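PDB 5A29: exopolygalacturonate lyase from Vibrio vulnificus, which probably cleaves the polygalacturonate chains of pectin by metal-assisted beta-elimination. Local coordinates for residues A[155-160]-A[336-341]; A[343-348]-A[541-546]; A[179-184]-A[242-247]; A[330-335]-A[414-419]. All blocks are in the same frame, centred on the assembly; numbering follows the deposited sequence.

Contact 1: residues A[155-160]-A[336-341]; sequences LKNHYP and VFNNAL. With SRT (S,R meso-tartaric acid), chain D; SRT (S,R meso-tartaric acid), chain R; EDO (1,2-ethanediol), chain H; EDO (1,2-ethanediol), chain E.
Y159 and N157 meet N338 from a loop that runs past helix 331-349 near the middle of the protein. The tight part is small. The CB of N338 lies at the edge of the Y159 ring, 3.6 Å from Y159 OH, and the amide nitrogen of N157 comes against the same carbon, with N157 ND2 3.7 Å from N338 CB. N157 and Y159 both adopt left-handed backbone conformations, and the turn folds the carbonyl carbon of N157 over one face of the tyrosine ring, 4.1 Å above its plane. D239 receives the backbone N-H groups of H158 and Y159, while K156 N donates 2.9 Å to H158 ND1, almost in the imidazole plane. On the other side the helix widens into a pi-type turn at 336-339. Packing is looser toward the ligands, where the two segments diverge and tartrates take up the polar ends. K156, fully extended with CG anti to the backbone N (chi1 -173°), reaches one tartrate through NZ, 2.6 Å from its O1. N339 ND2 gives a fairly straight bond of 3.1 Å (157°) to O41 of the second tartrate and also binds E343. Y159 OH and N339 OD1 both bond to S238 OG, so a serine of helix 234-250 ties loop to helix where they do not bond directly, while K156 and N339 present donors suited to an acidic ligand.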
# COMPACT_ATOMS: atom_id res chain seq x y z
N LEU A 155 -6.48 5.01 -8.05
CA LEU A 155 -5.91 4.42 -6.83
C LEU A 155 -4.79 3.45 -7.21
O LEU A 155 -4.71 2.94 -8.36
CB LEU A 155 -6.97 3.67 -6.03
CG LEU A 155 -8.23 4.42 -5.55
CD1 LEU A 155 -8.97 3.49 -4.63
CD2 LEU A 155 -7.77 5.66 -4.81
N LYS A 156 -3.92 3.18 -6.24
CA LYS A 156 -2.81 2.28 -6.46
C LYS A 156 -2.33 1.81 -5.09
O LYS A 156 -1.51 2.50 -4.46
CB LYS A 156 -1.66 3.01 -7.20
CG LYS A 156 -0.49 2.11 -7.63
CD LYS A 156 0.69 2.99 -8.10
CE LYS A 156 1.94 2.18 -8.44
NZ LYS A 156 3.06 3.01 -9.04
N ASN A 157 -2.82 0.65 -4.65
CA ASN A 157 -2.55 0.12 -3.29
C ASN A 157 -2.88 1.20 -2.23
O ASN A 157 -2.06 1.44 -1.31
CB ASN A 157 -1.10 -0.36 -3.12
CG ASN A 157 -0.82 -1.64 -3.87
OD1 ASN A 157 -1.76 -2.30 -4.38
ND2 ASN A 157 0.46 -2.00 -3.99
N HIS A 158 -4.04 1.85 -2.37
CA HIS A 158 -4.47 2.88 -1.39
C HIS A 158 -5.12 2.27 -0.16
O HIS A 158 -4.90 2.77 0.96
CB HIS A 158 -5.44 3.84 -1.99
CG HIS A 158 -4.80 5.00 -2.70
ND1 HIS A 158 -4.17 4.87 -3.93
CD2 HIS A 158 -4.75 6.33 -2.39
CE1 HIS A 158 -3.72 6.06 -4.32
NE2 HIS A 158 -4.09 6.96 -3.43
N TYR A 159 -5.86 1.17 -0.35
CA TYR A 159 -6.53 0.46 0.76
C TYR A 159 -7.24 1.37 1.77
O TYR A 159 -6.81 1.49 2.96
CB TYR A 159 -5.56 -0.43 1.49
CG TYR A 159 -4.69 -1.34 0.63
CD1 TYR A 159 -5.23 -2.08 -0.43
CD2 TYR A 159 -3.32 -1.52 0.92
CE1 TYR A 159 -4.41 -2.92 -1.20
CE2 TYR A 159 -2.52 -2.39 0.20
CZ TYR A 159 -3.09 -3.08 -0.88
OH TYR A 159 -2.33 -3.98 -1.62
N PRO A 160 -8.31 2.04 1.31
CA PRO A 160 -9.11 2.95 2.17
C PRO A 160 -9.65 2.29 3.41
O PRO A 160 -9.80 1.05 3.51
CB PRO A 160 -10.29 3.37 1.25
CG PRO A 160 -9.82 3.06 -0.17
CD PRO A 160 -8.90 1.88 -0.05
N VAL A 336 4.79 -9.54 -1.98
CA VAL A 336 5.11 -10.16 -0.67
C VAL A 336 4.90 -9.21 0.52
O VAL A 336 5.06 -9.63 1.67
CB VAL A 336 6.53 -10.80 -0.59
CG1 VAL A 336 6.67 -11.85 -1.74
CG2 VAL A 336 7.67 -9.77 -0.55
N PHE A 337 4.65 -7.94 0.23
CA PHE A 337 4.39 -7.00 1.30
C PHE A 337 2.94 -6.51 1.16
O PHE A 337 2.08 -6.94 1.94
CB PHE A 337 5.40 -5.82 1.27
CG PHE A 337 5.12 -4.77 2.30
CD1 PHE A 337 5.10 -5.10 3.68
CD2 PHE A 337 4.91 -3.44 1.92
CE1 PHE A 337 4.84 -4.10 4.66
CE2 PHE A 337 4.63 -2.43 2.87
CZ PHE A 337 4.62 -2.77 4.25
N ASN A 338 2.62 -5.65 0.17
CA ASN A 338 1.31 -5.02 0.15
C ASN A 338 0.20 -6.05 -0.01
O ASN A 338 -0.71 -6.14 0.84
CB ASN A 338 1.16 -3.94 -0.97
CG ASN A 338 2.22 -2.86 -0.85
OD1 ASN A 338 3.25 -2.99 -1.47
ND2 ASN A 338 2.04 -1.92 0.06
N ASN A 339 0.27 -6.85 -1.06
CA ASN A 339 -0.90 -7.74 -1.28
C ASN A 339 -0.91 -8.89 -0.25
O ASN A 339 -1.99 -9.39 0.12
CB ASN A 339 -0.95 -8.28 -2.68
CG ASN A 339 -2.24 -9.10 -2.93
OD1 ASN A 339 -3.36 -8.55 -2.88
ND2 ASN A 339 -2.06 -10.40 -3.12
N ALA A 340 0.27 -9.29 0.21
CA ALA A 340 0.32 -10.31 1.25
C ALA A 340 -0.42 -9.82 2.52
O ALA A 340 -1.15 -10.60 3.13
CB ALA A 340 1.78 -10.68 1.59
N LEU A 341 -0.22 -8.58 2.93
CA LEU A 341 -0.94 -8.05 4.09
C LEU A 341 -2.43 -8.03 3.88
O LEU A 341 -3.19 -8.37 4.80
CB LEU A 341 -0.44 -6.63 4.49
CG LEU A 341 0.97 -6.67 5.07
CD1 LEU A 341 1.28 -5.15 5.31
CD2 LEU A 341 1.17 -7.45 6.41
O1 SRT D . 0.29 -11.21 -6.62
O11 SRT D . 0.72 -13.30 -7.03
C1 SRT D . 0.24 -12.42 -6.30
C2 SRT D . -0.56 -12.71 -5.05
O2 SRT D . -1.67 -13.35 -5.59
C3 SRT D . -0.05 -13.60 -3.89
O3 SRT D . 1.16 -14.27 -4.18
C4 SRT D . 0.14 -12.94 -2.54
O4 SRT D . -0.22 -13.69 -1.60
O41 SRT D . 0.60 -11.74 -2.42
O1 SRT R . 5.15 3.31 -7.55
O11 SRT R . 3.86 2.90 -5.85
C1 SRT R . 5.00 2.99 -6.36
C2 SRT R . 6.26 2.64 -5.58
O2 SRT R . 6.88 3.71 -4.90
C3 SRT R . 6.01 1.41 -4.72
O3 SRT R . 5.88 0.39 -5.72
C4 SRT R . 7.14 1.23 -3.73
O4 SRT R . 6.90 1.69 -2.60
O41 SRT R . 8.28 0.75 -4.06
C1 EDO H . -4.23 1.86 3.85
O1 EDO H . -3.67 1.21 5.04
C2 EDO H . -4.92 3.25 3.93
O2 EDO H . -4.30 4.35 3.21
C1 EDO E . -7.82 -0.34 -9.92
O1 EDO E . -7.31 -0.53 -8.58
C2 EDO E . -6.82 0.63 -10.54
O2 EDO E . -6.97 1.95 -9.91

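Contact 2: residues A[343-348]-A[541-546]; sequences ELHLAE and PYLSGS. With SRT (S,R meso-tartaric acid), chain D; EDO (1,2-ethanediol), chain M.
H345 of helix 331-349 meets L543 and P541 in the loop that follows helix 521-532, a helix-to-loop joint in the alpha/alpha barrel known for this lyase family. The main interaction is a CH-pi contact: L543 CD2 sits over one face of the imidazole, 4.0 Å from the ring centroid and 27° off the normal, and closest to H345 CG at 3.6 Å. Two torsions arrange this. The histidine ring swings anti to its own backbone N (chi1 169°), which carries it off the helix toward the loop. The leucine CG takes the position opposite its carbonyl carbon (chi1 -62°), and its two methyl groups then part: CD2 goes to the imidazole, while L543 CD1 lies 3.5 Å from Y242 OH of helix 234-250, a tyrosine that also touches H345. Toward the protein surface an ethanediol, probably from the crystallisation liquor, comes to the edge of the H345 ring. One turn along, E348 is held by a salt bridge to R425. At the other end of the segment, E343 pairs with K271 through OE2 and lines a tartrate pocket, its OE1 3.0 Å from tartrate O4. Beside the leucine, P541 approaches the imidazole obliquely, its CG 3.9 Å from H345 CE1.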
# COMPACT_ATOMS: atom_id res chain seq x y z
N GLU A 343 -4.18 -10.07 1.92
CA GLU A 343 -4.75 -11.43 1.85
C GLU A 343 -4.74 -12.03 3.24
O GLU A 343 -5.67 -12.77 3.62
CB GLU A 343 -3.99 -12.33 0.87
CG GLU A 343 -4.30 -11.85 -0.55
CD GLU A 343 -3.85 -12.82 -1.67
OE1 GLU A 343 -3.23 -13.88 -1.36
OE2 GLU A 343 -4.11 -12.48 -2.87
N LEU A 344 -3.68 -11.78 4.00
CA LEU A 344 -3.68 -12.24 5.39
C LEU A 344 -4.77 -11.60 6.22
O LEU A 344 -5.31 -12.25 7.13
CB LEU A 344 -2.30 -12.00 6.09
CG LEU A 344 -1.19 -12.95 5.46
CD1 LEU A 344 0.23 -12.45 5.82
CD2 LEU A 344 -1.34 -14.41 5.88
N HIS A 345 -5.01 -10.31 6.02
CA HIS A 345 -6.08 -9.63 6.75
C HIS A 345 -7.46 -10.26 6.40
O HIS A 345 -8.29 -10.50 7.28
CB HIS A 345 -6.05 -8.12 6.36
CG HIS A 345 -7.24 -7.38 6.84
ND1 HIS A 345 -7.55 -7.26 8.17
CD2 HIS A 345 -8.24 -6.76 6.16
CE1 HIS A 345 -8.66 -6.55 8.30
NE2 HIS A 345 -9.09 -6.21 7.09
N LEU A 346 -7.69 -10.54 5.13
CA LEU A 346 -8.95 -11.17 4.68
C LEU A 346 -9.05 -12.62 5.17
O LEU A 346 -10.14 -13.07 5.61
CB LEU A 346 -9.00 -11.17 3.14
CG LEU A 346 -9.12 -9.82 2.47
CD1 LEU A 346 -9.11 -9.98 0.94
CD2 LEU A 346 -10.33 -8.98 2.92
N ALA A 347 -7.93 -13.34 5.21
CA ALA A 347 -8.00 -14.71 5.71
C ALA A 347 -8.48 -14.71 7.16
O ALA A 347 -9.24 -15.62 7.57
CB ALA A 347 -6.65 -15.40 5.65
N GLU A 348 -7.90 -13.81 7.97
CA GLU A 348 -8.20 -13.70 9.37
C GLU A 348 -9.62 -13.17 9.59
O GLU A 348 -10.34 -13.71 10.42
CB GLU A 348 -7.24 -12.74 10.09
CG GLU A 348 -7.40 -12.90 11.59
CD GLU A 348 -6.42 -12.07 12.41
OE1 GLU A 348 -5.67 -11.24 11.84
OE2 GLU A 348 -6.41 -12.28 13.66
N PRO A 541 -6.28 -2.16 11.80
CA PRO A 541 -4.96 -2.77 11.49
C PRO A 541 -4.24 -2.00 10.38
O PRO A 541 -4.87 -1.30 9.56
CB PRO A 541 -5.33 -4.17 10.94
CG PRO A 541 -6.71 -3.94 10.37
CD PRO A 541 -7.41 -2.99 11.36
N TYR A 542 -2.91 -2.07 10.44
CA TYR A 542 -2.08 -1.44 9.41
C TYR A 542 -2.12 -2.40 8.20
O TYR A 542 -1.74 -3.53 8.36
CB TYR A 542 -0.65 -1.39 9.94
CG TYR A 542 0.33 -0.93 8.89
CD1 TYR A 542 0.25 0.36 8.36
CD2 TYR A 542 1.23 -1.82 8.36
CE1 TYR A 542 1.11 0.76 7.33
CE2 TYR A 542 2.10 -1.43 7.34
CZ TYR A 542 2.05 -0.14 6.88
OH TYR A 542 2.89 0.19 5.83
N LEU A 543 -2.46 -1.87 7.03
CA LEU A 543 -2.62 -2.66 5.81
C LEU A 543 -1.67 -2.25 4.69
O LEU A 543 -1.73 -2.86 3.61
CB LEU A 543 -4.07 -2.59 5.32
CG LEU A 543 -5.06 -3.20 6.35
CD1 LEU A 543 -6.45 -2.93 5.75
CD2 LEU A 543 -4.82 -4.67 6.59
N SER A 544 -0.83 -1.21 4.95
CA SER A 544 0.22 -0.72 4.03
C SER A 544 -0.32 0.17 2.94
O SER A 544 0.35 0.38 1.94
CB SER A 544 1.07 -1.87 3.40
OG SER A 544 0.38 -2.52 2.34
N GLY A 545 -1.51 0.71 3.11
CA GLY A 545 -2.00 1.64 2.10
C GLY A 545 -1.28 2.99 2.11
O GLY A 545 -0.94 3.47 3.15
N SER A 546 -1.12 3.63 0.95
CA SER A 546 -0.53 4.97 0.98
C SER A 546 -1.05 5.70 -0.26
O SER A 546 -1.59 5.06 -1.21
CB SER A 546 1.00 4.90 0.92
OG SER A 546 1.36 4.25 -0.33
O1 SRT D . 0.29 -11.21 -6.62
O11 SRT D . 0.72 -13.30 -7.03
C1 SRT D . 0.24 -12.42 -6.30
C2 SRT D . -0.56 -12.71 -5.05
O2 SRT D . -1.67 -13.35 -5.59
C3 SRT D . -0.05 -13.60 -3.89
O3 SRT D . 1.16 -14.27 -4.18
C4 SRT D . 0.14 -12.94 -2.54
O4 SRT D . -0.22 -13.69 -1.60
O41 SRT D . 0.60 -11.74 -2.42
C1 EDO M . -3.88 -8.66 10.58
O1 EDO M . -4.93 -7.69 10.67
C2 EDO M . -4.20 -9.58 9.37
O2 EDO M . -3.74 -10.97 9.44

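Contact 3: residues A[179-184]-A[242-247]; sequences AFWQAH and YAAYQL
With CG anti to its backbone N (chi1 177°), F180 projects its ring from helix 170-184 toward A243, while the next residue, W181, has chi1 at -87° and chi2 at 73° and lays its indole beside A244. Two aromatic side chains from one helix thus meet two consecutive alanines of the other. A243 CB touches the phenyl ring at its edge, 4.0 Å from F180 CD2. The indole meets A244 CB obliquely with its NE1-CE2-CZ2 part, NE1 of W181 lying 3.7 Å and CZ2 3.8 Å from that methyl. The indole N-H passes beside the methyl and is bonded to L240 O one turn earlier on helix 234-250, which fixes the rotation of the ring; F208 meets it edge-to-face and L266 packs on it as well. Within helix 170-184, F180 CE1 lies 3.7 Å above the plane of the H184 imidazole, over one face and offset toward the rim. The CA atoms of W181 and A244 are 8.2 Å apart. This buried pairing of large aromatics against small residues joins two helices of the alpha/alpha barrel, the F180 side chain lying about 12 Å from the bound manganese ion.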
# COMPACT_ATOMS: atom_id res chain seq x y z
N ALA A 179 -19.04 1.45 -7.72
CA ALA A 179 -18.61 2.40 -8.75
C ALA A 179 -17.15 2.19 -9.07
O ALA A 179 -16.74 2.35 -10.22
CB ALA A 179 -18.83 3.86 -8.29
N PHE A 180 -16.36 1.80 -8.07
CA PHE A 180 -14.88 1.62 -8.29
C PHE A 180 -14.74 0.43 -9.30
O PHE A 180 -14.03 0.51 -10.30
CB PHE A 180 -14.31 1.26 -6.87
CG PHE A 180 -12.82 0.95 -6.84
CD1 PHE A 180 -11.94 1.48 -7.77
CD2 PHE A 180 -12.32 0.17 -5.82
CE1 PHE A 180 -10.54 1.24 -7.69
CE2 PHE A 180 -10.94 -0.12 -5.72
CZ PHE A 180 -10.05 0.39 -6.69
N TRP A 181 -15.36 -0.69 -9.00
CA TRP A 181 -15.31 -1.85 -9.92
C TRP A 181 -15.87 -1.46 -11.32
O TRP A 181 -15.25 -1.72 -12.34
CB TRP A 181 -16.05 -3.05 -9.33
CG TRP A 181 -15.19 -3.91 -8.45
CD1 TRP A 181 -14.72 -3.61 -7.15
CD2 TRP A 181 -14.67 -5.21 -8.77
NE1 TRP A 181 -13.95 -4.67 -6.68
CE2 TRP A 181 -13.92 -5.66 -7.64
CE3 TRP A 181 -14.81 -6.07 -9.90
CZ2 TRP A 181 -13.32 -6.91 -7.61
CZ3 TRP A 181 -14.19 -7.30 -9.88
CH2 TRP A 181 -13.46 -7.73 -8.73
N GLN A 182 -17.02 -0.80 -11.34
CA GLN A 182 -17.68 -0.43 -12.63
C GLN A 182 -16.78 0.48 -13.47
O GLN A 182 -16.64 0.32 -14.67
CB GLN A 182 -19.07 0.20 -12.31
CG GLN A 182 -19.75 0.89 -13.50
CD GLN A 182 -20.40 -0.13 -14.46
OE1 GLN A 182 -20.21 -1.32 -14.31
NE2 GLN A 182 -21.13 0.35 -15.46
N ALA A 183 -16.06 1.41 -12.85
CA ALA A 183 -15.25 2.34 -13.59
C ALA A 183 -13.91 1.77 -13.97
O ALA A 183 -13.31 2.29 -14.86
CB ALA A 183 -15.04 3.64 -12.78
N HIS A 184 -13.40 0.79 -13.25
CA HIS A 184 -12.03 0.35 -13.57
C HIS A 184 -11.96 -0.98 -14.31
O HIS A 184 -10.97 -1.23 -14.99
CB HIS A 184 -11.19 0.31 -12.27
CG HIS A 184 -10.91 1.68 -11.74
ND1 HIS A 184 -9.71 2.33 -11.98
CD2 HIS A 184 -11.68 2.54 -11.01
CE1 HIS A 184 -9.77 3.54 -11.44
NE2 HIS A 184 -10.94 3.69 -10.84
N TYR A 242 -9.69 -6.20 -2.31
CA TYR A 242 -9.95 -5.71 -0.95
C TYR A 242 -11.37 -5.09 -0.88
O TYR A 242 -12.12 -5.38 0.06
CB TYR A 242 -8.82 -4.70 -0.50
CG TYR A 242 -9.07 -4.14 0.91
CD1 TYR A 242 -9.25 -4.99 2.02
CD2 TYR A 242 -9.04 -2.76 1.12
CE1 TYR A 242 -9.48 -4.44 3.30
CE2 TYR A 242 -9.28 -2.22 2.39
CZ TYR A 242 -9.47 -3.06 3.46
OH TYR A 242 -9.79 -2.50 4.70
N ALA A 243 -11.71 -4.24 -1.84
CA ALA A 243 -12.99 -3.51 -1.80
C ALA A 243 -14.17 -4.47 -1.92
O ALA A 243 -15.12 -4.36 -1.15
CB ALA A 243 -13.05 -2.43 -2.84
N ALA A 244 -14.06 -5.46 -2.79
CA ALA A 244 -15.19 -6.39 -3.06
C ALA A 244 -15.39 -7.22 -1.81
O ALA A 244 -16.52 -7.39 -1.35
CB ALA A 244 -14.83 -7.31 -4.20
N TYR A 245 -14.30 -7.63 -1.17
CA TYR A 245 -14.47 -8.44 0.03
C TYR A 245 -14.97 -7.62 1.23
O TYR A 245 -15.68 -8.15 2.10
CB TYR A 245 -13.18 -9.13 0.37
CG TYR A 245 -13.00 -10.47 -0.27
CD1 TYR A 245 -13.71 -11.58 0.20
CD2 TYR A 245 -12.08 -10.66 -1.33
CE1 TYR A 245 -13.52 -12.86 -0.33
CE2 TYR A 245 -11.87 -11.95 -1.87
CZ TYR A 245 -12.58 -13.04 -1.35
OH TYR A 245 -12.37 -14.33 -1.83
N GLN A 246 -14.61 -6.34 1.29
CA GLN A 246 -15.14 -5.48 2.38
C GLN A 246 -16.64 -5.16 2.12
O GLN A 246 -17.45 -5.09 3.06
CB GLN A 246 -14.36 -4.14 2.48
CG GLN A 246 -12.94 -4.34 2.97
CD GLN A 246 -12.88 -5.28 4.16
OE1 GLN A 246 -13.34 -4.92 5.24
NE2 GLN A 246 -12.42 -6.52 3.96
N LEU A 247 -17.04 -5.05 0.89
CA LEU A 247 -18.49 -4.92 0.63
C LEU A 247 -19.25 -6.15 1.17
O LEU A 247 -20.27 -6.01 1.91
CB LEU A 247 -18.77 -4.61 -0.86
CG LEU A 247 -20.26 -4.64 -1.31
CD1 LEU A 247 -21.09 -3.55 -0.65
CD2 LEU A 247 -20.37 -4.50 -2.84

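Contact 4: residues A[330-335]-A[414-419]; sequences SNDKSI and EEYLLP. With SRT (S,R meso-tartaric acid), chain R; SRT (S,R meso-tartaric acid), chain D.
D332 and K333, in the first turn of helix 331-349, receive Y416 and E415 from the turn leading into helix 417-426, where two helices of the alpha/alpha barrel come together. The polar link is between Y416 OH and D332 OD2, a probable hydrogen bond of 3.0 Å, although the tyrosine proton has another acceptor within reach. The aspartate CG occupies the crowded position between backbone N and carbonyl carbon (chi1 50°), which turns the carboxylate back toward the phenol; its plane stands nearly perpendicular to the ring (85°), and OD2 comes in at the ring edge. Apolar contact is supplied by the lysine stem. K333 CB lies 3.4 Å from Y416 OH and its CG reaches the same ring's edge at CE1, the two side chains crossing at about a right angle, while F337 one turn on packs against both E415 and Y416. Charge forms the third group. The extended K333 chain carries NZ past E415, whose salt bridge to it is long, OE1 to NZ 4.0 Å; E415 OE1 is nearer to K333 CE. The lysine's stronger partner is a tartrate, which also binds K156: this negative ligand and E415 would both be expected to stabilise the ammonium. S330 borders the same tartrate, whereas I335 lines the pocket of a second one. The bond from K333 NZ to O4 of the first tartrate measures 2.7 Å.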
# COMPACT_ATOMS: atom_id res chain seq x y z
N SER A 330 10.75 -3.65 -7.60
CA SER A 330 9.60 -3.47 -6.68
C SER A 330 8.34 -4.28 -6.94
O SER A 330 7.33 -4.14 -6.21
CB SER A 330 9.17 -2.00 -6.61
OG SER A 330 10.32 -1.25 -6.17
N ASN A 331 8.35 -5.09 -8.00
CA ASN A 331 7.22 -6.02 -8.17
C ASN A 331 7.08 -6.94 -6.95
O ASN A 331 5.97 -7.23 -6.57
CB ASN A 331 7.36 -6.89 -9.43
CG ASN A 331 7.04 -6.10 -10.72
OD1 ASN A 331 6.77 -4.90 -10.69
ND2 ASN A 331 7.12 -6.78 -11.88
N ASP A 332 8.20 -7.38 -6.38
CA ASP A 332 8.17 -8.32 -5.24
C ASP A 332 7.52 -7.59 -4.05
O ASP A 332 6.74 -8.17 -3.37
CB ASP A 332 9.55 -8.76 -4.81
CG ASP A 332 10.53 -7.56 -4.59
OD1 ASP A 332 10.50 -6.56 -5.36
OD2 ASP A 332 11.32 -7.58 -3.63
N LYS A 333 7.84 -6.32 -3.84
CA LYS A 333 7.19 -5.60 -2.76
C LYS A 333 5.64 -5.61 -2.88
O LYS A 333 4.95 -5.78 -1.88
CB LYS A 333 7.68 -4.17 -2.70
CG LYS A 333 7.10 -3.43 -1.51
CD LYS A 333 7.64 -2.00 -1.41
CE LYS A 333 7.11 -1.33 -0.15
NZ LYS A 333 7.26 0.13 -0.39
N SER A 334 5.09 -5.33 -4.06
CA SER A 334 3.62 -5.33 -4.17
C SER A 334 3.04 -6.74 -3.90
O SER A 334 1.90 -6.82 -3.51
CB SER A 334 3.14 -4.95 -5.59
OG SER A 334 3.63 -3.61 -5.87
N ILE A 335 3.83 -7.79 -4.13
CA ILE A 335 3.35 -9.17 -3.95
C ILE A 335 3.54 -9.61 -2.49
O ILE A 335 2.56 -10.05 -1.85
CB ILE A 335 4.11 -10.13 -4.86
CG1 ILE A 335 3.76 -9.82 -6.32
CG2 ILE A 335 3.79 -11.59 -4.49
CD1 ILE A 335 4.77 -10.54 -7.25
N GLU A 414 11.68 -3.11 8.52
CA GLU A 414 11.15 -4.51 8.58
C GLU A 414 9.82 -4.69 7.84
O GLU A 414 8.90 -5.45 8.28
CB GLU A 414 10.96 -4.85 10.11
CG GLU A 414 12.31 -4.80 10.82
CD GLU A 414 12.48 -3.46 11.60
OE1 GLU A 414 12.09 -2.38 11.07
OE2 GLU A 414 12.97 -3.50 12.72
N GLU A 415 9.61 -4.01 6.71
CA GLU A 415 8.37 -4.19 5.99
C GLU A 415 8.12 -5.68 5.68
O GLU A 415 7.00 -6.18 5.83
CB GLU A 415 8.41 -3.44 4.61
CG GLU A 415 8.39 -1.95 4.87
CD GLU A 415 8.54 -1.12 3.60
OE1 GLU A 415 9.18 -1.59 2.64
OE2 GLU A 415 7.96 -0.03 3.58
N TYR A 416 9.11 -6.36 5.15
CA TYR A 416 8.85 -7.72 4.58
C TYR A 416 8.66 -8.74 5.72
O TYR A 416 8.06 -9.82 5.53
CB TYR A 416 10.05 -8.23 3.76
CG TYR A 416 10.08 -7.60 2.37
CD1 TYR A 416 9.33 -6.45 2.07
CD2 TYR A 416 10.89 -8.14 1.38
CE1 TYR A 416 9.40 -5.85 0.81
CE2 TYR A 416 10.96 -7.55 0.12
CZ TYR A 416 10.24 -6.42 -0.16
OH TYR A 416 10.37 -5.85 -1.42
N LEU A 417 9.22 -8.42 6.86
CA LEU A 417 9.01 -9.21 8.09
C LEU A 417 7.56 -9.32 8.53
O LEU A 417 7.10 -10.40 9.03
CB LEU A 417 9.91 -8.66 9.22
CG LEU A 417 9.70 -9.35 10.61
CD1 LEU A 417 10.22 -10.78 10.59
CD2 LEU A 417 10.51 -8.56 11.65
N LEU A 418 6.82 -8.20 8.46
CA LEU A 418 5.48 -8.20 9.02
C LEU A 418 4.51 -9.28 8.47
O LEU A 418 3.78 -9.90 9.25
CB LEU A 418 4.87 -6.79 8.91
CG LEU A 418 3.49 -6.60 9.64
CD1 LEU A 418 3.72 -6.77 11.15
CD2 LEU A 418 3.07 -5.17 9.36
N PRO A 419 4.46 -9.47 7.14
CA PRO A 419 3.60 -10.53 6.58
C PRO A 419 4.04 -11.91 7.05
O PRO A 419 3.17 -12.79 7.18
CB PRO A 419 3.76 -10.39 5.05
CG PRO A 419 4.27 -9.01 4.84
CD PRO A 419 5.09 -8.66 6.07
O1 SRT R . 5.15 3.31 -7.55
O11 SRT R . 3.86 2.90 -5.85
C1 SRT R . 5.00 2.99 -6.36
C2 SRT R . 6.26 2.64 -5.58
O2 SRT R . 6.88 3.71 -4.90
C3 SRT R . 6.01 1.41 -4.72
O3 SRT R . 5.88 0.39 -5.72
C4 SRT R . 7.14 1.23 -3.73
O4 SRT R . 6.90 1.69 -2.60
O41 SRT R . 8.28 0.75 -4.06
O1 SRT D . 0.29 -11.21 -6.62
O11 SRT D . 0.72 -13.30 -7.03
C1 SRT D . 0.24 -12.42 -6.30
C2 SRT D . -0.56 -12.71 -5.05
O2 SRT D . -1.67 -13.35 -5.59
C3 SRT D . -0.05 -13.60 -3.89
O3 SRT D . 1.16 -14.27 -4.18
C4 SRT D . 0.14 -12.94 -2.54
O4 SRT D . -0.22 -13.69 -1.60
O41 SRT D . 0.60 -11.74 -2.42

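Helix 331-349 is the common element: contact 4 uses its start, contact 1 the following residues 336-341 and contact 2 residues 343-348, with centres 10 Å apart for contacts 1 and 4 and 8 Å for contacts 1 and 2. Contacts 1 and 2 also touch through N157 O and S546 N, 3.3 Å apart. Contact 3 lies deeper in the sequence loop closed by contact 1, its centre 14 Å from that of contact 1 and 24 Å from that of contact 4. One tartrate bridges K156 and K333, hence contacts 1 and 4; the other is bordered by contacts 1, 2 and 4. The manganese lies about 14 Å from the N157 side chain.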